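Local coordinates for protein tRNA uridine(34) acetyltransferase (Methanocaldococcus infernus, PDB 6IA8) that converts uridine 34 at the wobble position of tRNAs to 5-carboxymethyluridine, using acetyl-CoA, S-adenosyl-L-methionine and a [4Fe-4S] cluster, at residues A[249-260]-A[279-290]. Numbering follows the deposited sequence.
Sequences LKVSYHLMPGMP and DFMPDMVKIYPC
Strands 250-255 and 284-287 run side by side in parallel register, Ser-252 facing Met-284 and Leu-255 facing Ile-287. Backbone bonds alternate between them: Tyr-253 N gives to Met-284 O (3.0 Å), Lys-286 N to Tyr-253 O, and Leu-255 N to Lys-286 O. The pairing outlasts the strands, for Cys-290 N reaches Pro-257 O (2.8 Å) and a water links Gly-258 O to Cys-290 O; at phi 77° glycine suits its position. At the other end a carboxylate takes the place of a backbone acceptor: Asp-283 OD2 receives Val-251 N on its anti side (2.9 Å) and also forms a salt bridge with Arg-444, in the acetyltransferase domain.

Apolar packing centres on Tyr-253. Its CG lies anti to the carbonyl carbon (chi1 -73°), which brings one ring face against Pro-282, whose CB makes a CH-pi contact 3.8 Å from the Tyr-253 centroid. Tyr-253 OH meets the edge of the Phe-280 ring at CD1 (3.5 Å) and hydrogen-bonds to Thr-241. Replacing Tyr-253 by an alanine is likely to strip Pro-282 of the ring it packs on and to leave the Thr-241 hydroxyl without this partner. Further along, the Pro-257 ring, puckered at CG, sets CG against Ile-287 CG2 (3.6 Å).

On the opposite face, the aliphatic part of Lys-286 brings CD within 3.4 Å of His-254 CD2, at the ring edge and in its plane, while its amine pairs with Glu-214. With helix 264-276 between them, these strands form a beta-alpha-beta unit of the radical SAM core's parallel sheet.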
# COMPACT_ATOMS: atom_id res chain seq x y z
N LEU A 249 -9.18 6.47 0.08
CA LEU A 249 -7.78 6.15 0.31
C LEU A 249 -7.54 4.66 0.10
O LEU A 249 -8.44 3.83 0.22
CB LEU A 249 -7.36 6.56 1.73
CG LEU A 249 -7.27 8.07 1.90
CD1 LEU A 249 -7.29 8.47 3.40
CD2 LEU A 249 -5.97 8.63 1.29
N LYS A 250 -6.28 4.33 -0.19
CA LYS A 250 -5.83 2.94 -0.19
C LYS A 250 -5.56 2.48 1.23
O LYS A 250 -5.00 3.24 2.05
CB LYS A 250 -4.58 2.78 -1.04
CG LYS A 250 -4.88 3.11 -2.56
CD LYS A 250 -3.59 3.30 -3.39
CE LYS A 250 -3.18 4.77 -3.43
NZ LYS A 250 -4.28 5.71 -3.76
N VAL A 251 -5.87 1.22 1.48
CA VAL A 251 -5.81 0.66 2.82
C VAL A 251 -4.90 -0.55 2.79
O VAL A 251 -5.16 -1.51 2.07
CB VAL A 251 -7.20 0.28 3.34
CG1 VAL A 251 -7.10 -0.37 4.71
CG2 VAL A 251 -8.12 1.49 3.36
N SER A 252 -3.87 -0.52 3.61
CA SER A 252 -2.97 -1.63 3.82
C SER A 252 -3.03 -2.09 5.28
O SER A 252 -3.16 -1.27 6.19
CB SER A 252 -1.51 -1.20 3.48
OG SER A 252 -0.60 -2.21 3.85
N TYR A 253 -2.91 -3.40 5.48
CA TYR A 253 -2.90 -4.00 6.81
C TYR A 253 -1.53 -4.60 7.07
O TYR A 253 -1.06 -5.44 6.28
CB TYR A 253 -3.92 -5.12 6.97
CG TYR A 253 -5.38 -4.78 7.07
CD1 TYR A 253 -5.84 -3.47 7.00
CD2 TYR A 253 -6.31 -5.81 7.26
CE1 TYR A 253 -7.19 -3.19 7.14
CE2 TYR A 253 -7.64 -5.55 7.39
CZ TYR A 253 -8.10 -4.25 7.33
OH TYR A 253 -9.48 -4.08 7.45
N HIS A 254 -0.89 -4.20 8.17
CA HIS A 254 0.26 -4.94 8.68
C HIS A 254 -0.26 -6.07 9.56
O HIS A 254 -1.00 -5.82 10.51
CB HIS A 254 1.21 -4.03 9.46
CG HIS A 254 2.47 -4.71 9.87
ND1 HIS A 254 2.57 -5.44 11.04
CD2 HIS A 254 3.67 -4.79 9.27
CE1 HIS A 254 3.80 -5.92 11.15
NE2 HIS A 254 4.48 -5.55 10.08
N LEU A 255 0.10 -7.30 9.23
CA LEU A 255 -0.41 -8.49 9.91
C LEU A 255 0.74 -9.36 10.39
O LEU A 255 1.76 -9.50 9.70
CB LEU A 255 -1.32 -9.33 8.99
CG LEU A 255 -2.55 -8.61 8.44
CD1 LEU A 255 -3.17 -9.37 7.28
CD2 LEU A 255 -3.57 -8.40 9.58
N MET A 256 0.59 -9.93 11.59
CA MET A 256 1.66 -10.70 12.22
C MET A 256 1.17 -12.11 12.56
O MET A 256 0.58 -12.33 13.63
CB MET A 256 2.16 -10.01 13.48
CG MET A 256 3.13 -8.87 13.25
SD MET A 256 4.05 -8.51 14.75
CE MET A 256 2.74 -8.14 15.89
N PRO A 257 1.42 -13.09 11.69
CA PRO A 257 1.17 -14.48 12.09
C PRO A 257 2.00 -14.85 13.31
O PRO A 257 3.09 -14.30 13.54
CB PRO A 257 1.59 -15.30 10.86
CG PRO A 257 1.63 -14.30 9.73
CD PRO A 257 2.02 -12.98 10.35
N GLY A 258 1.48 -15.79 14.09
CA GLY A 258 2.25 -16.39 15.18
C GLY A 258 2.38 -15.54 16.42
O GLY A 258 3.36 -15.68 17.19
N MET A 259 1.42 -14.65 16.67
CA MET A 259 1.40 -13.88 17.90
C MET A 259 1.03 -14.77 19.09
O MET A 259 0.45 -15.84 18.91
CB MET A 259 0.41 -12.73 17.80
CG MET A 259 0.86 -11.63 16.85
SD MET A 259 -0.40 -10.41 16.61
CE MET A 259 -0.36 -9.50 18.17
N PRO A 260 1.35 -14.33 20.31
CA PRO A 260 0.95 -15.11 21.49
C PRO A 260 -0.55 -15.37 21.48
O PRO A 260 -1.35 -14.48 21.18
CB PRO A 260 1.36 -14.21 22.66
CG PRO A 260 2.51 -13.40 22.13
CD PRO A 260 2.22 -13.19 20.65
N ASP A 279 -16.09 -6.52 6.34
CA ASP A 279 -15.52 -5.63 7.34
C ASP A 279 -14.05 -5.34 7.07
O ASP A 279 -13.54 -4.33 7.56
CB ASP A 279 -15.67 -6.26 8.72
CG ASP A 279 -17.08 -6.13 9.29
OD1 ASP A 279 -17.94 -5.45 8.71
OD2 ASP A 279 -17.34 -6.72 10.33
N PHE A 280 -13.37 -6.20 6.32
CA PHE A 280 -11.94 -6.02 6.09
C PHE A 280 -11.66 -5.69 4.63
O PHE A 280 -11.76 -4.51 4.21
CB PHE A 280 -11.21 -7.27 6.57
CG PHE A 280 -11.48 -7.60 8.02
CD1 PHE A 280 -11.03 -6.77 9.03
CD2 PHE A 280 -12.21 -8.72 8.38
CE1 PHE A 280 -11.31 -7.07 10.41
CE2 PHE A 280 -12.48 -9.04 9.74
CZ PHE A 280 -12.00 -8.19 10.75
N MET A 281 -11.31 -6.68 3.83
CA MET A 281 -11.02 -6.48 2.41
C MET A 281 -10.00 -5.35 2.16
O MET A 281 -10.26 -4.42 1.39
CB MET A 281 -12.31 -6.22 1.66
CG MET A 281 -13.46 -7.05 2.11
SD MET A 281 -13.34 -8.84 1.77
CE MET A 281 -13.99 -8.96 0.09
N PRO A 282 -8.82 -5.45 2.74
CA PRO A 282 -7.78 -4.45 2.47
C PRO A 282 -7.30 -4.54 1.03
O PRO A 282 -7.38 -5.59 0.40
CB PRO A 282 -6.65 -4.82 3.43
CG PRO A 282 -6.78 -6.33 3.57
CD PRO A 282 -8.31 -6.57 3.56
N ASP A 283 -6.73 -3.42 0.55
CA ASP A 283 -6.10 -3.39 -0.76
C ASP A 283 -4.74 -4.08 -0.75
O ASP A 283 -4.28 -4.56 -1.79
CB ASP A 283 -5.89 -1.96 -1.25
CG ASP A 283 -7.18 -1.17 -1.34
OD1 ASP A 283 -8.10 -1.70 -1.95
OD2 ASP A 283 -7.24 -0.03 -0.79
N MET A 284 -4.06 -4.06 0.39
CA MET A 284 -2.67 -4.48 0.47
C MET A 284 -2.48 -5.07 1.85
O MET A 284 -3.15 -4.66 2.80
CB MET A 284 -1.74 -3.28 0.21
CG MET A 284 -0.29 -3.53 0.40
SD MET A 284 0.66 -2.02 0.11
CE MET A 284 -0.35 -1.13 -1.08
N VAL A 285 -1.55 -6.02 1.96
CA VAL A 285 -1.19 -6.56 3.27
C VAL A 285 0.32 -6.69 3.34
O VAL A 285 0.97 -6.98 2.33
CB VAL A 285 -1.85 -7.93 3.54
CG1 VAL A 285 -3.39 -7.80 3.65
CG2 VAL A 285 -1.44 -8.94 2.47
N LYS A 286 0.87 -6.46 4.53
CA LYS A 286 2.29 -6.62 4.83
C LYS A 286 2.38 -7.67 5.93
O LYS A 286 1.79 -7.48 7.00
CB LYS A 286 2.89 -5.29 5.28
CG LYS A 286 4.40 -5.34 5.58
CD LYS A 286 4.88 -4.03 6.24
CE LYS A 286 5.58 -3.10 5.27
NZ LYS A 286 4.64 -2.29 4.45
N ILE A 287 2.98 -8.82 5.62
CA ILE A 287 2.92 -9.99 6.49
C ILE A 287 4.33 -10.33 6.96
O ILE A 287 5.25 -10.45 6.15
CB ILE A 287 2.31 -11.20 5.77
CG1 ILE A 287 0.90 -10.88 5.27
CG2 ILE A 287 2.27 -12.43 6.73
CD1 ILE A 287 0.43 -11.90 4.24
N TYR A 288 4.49 -10.53 8.27
CA TYR A 288 5.76 -11.10 8.73
C TYR A 288 5.52 -11.76 10.08
O TYR A 288 4.82 -11.17 10.91
CB TYR A 288 6.89 -10.07 8.86
CG TYR A 288 8.26 -10.71 8.76
CD1 TYR A 288 8.84 -10.95 7.52
CD2 TYR A 288 8.97 -11.14 9.90
CE1 TYR A 288 10.06 -11.55 7.40
CE2 TYR A 288 10.23 -11.74 9.78
CZ TYR A 288 10.75 -11.95 8.52
OH TYR A 288 11.97 -12.55 8.36
N PRO A 289 6.08 -12.94 10.34
CA PRO A 289 5.79 -13.62 11.62
C PRO A 289 6.25 -12.79 12.81
O PRO A 289 7.19 -12.02 12.72
CB PRO A 289 6.57 -14.93 11.53
CG PRO A 289 7.60 -14.70 10.44
CD PRO A 289 6.94 -13.75 9.47
N CYS A 290 5.52 -12.93 13.92
CA CYS A 290 5.84 -12.24 15.15
C CYS A 290 7.20 -12.70 15.66
O CYS A 290 7.50 -13.90 15.66
CB CYS A 290 4.74 -12.53 16.18
SG CYS A 290 4.88 -11.60 17.68
O HOH W 1 5.85 -16.12 15.65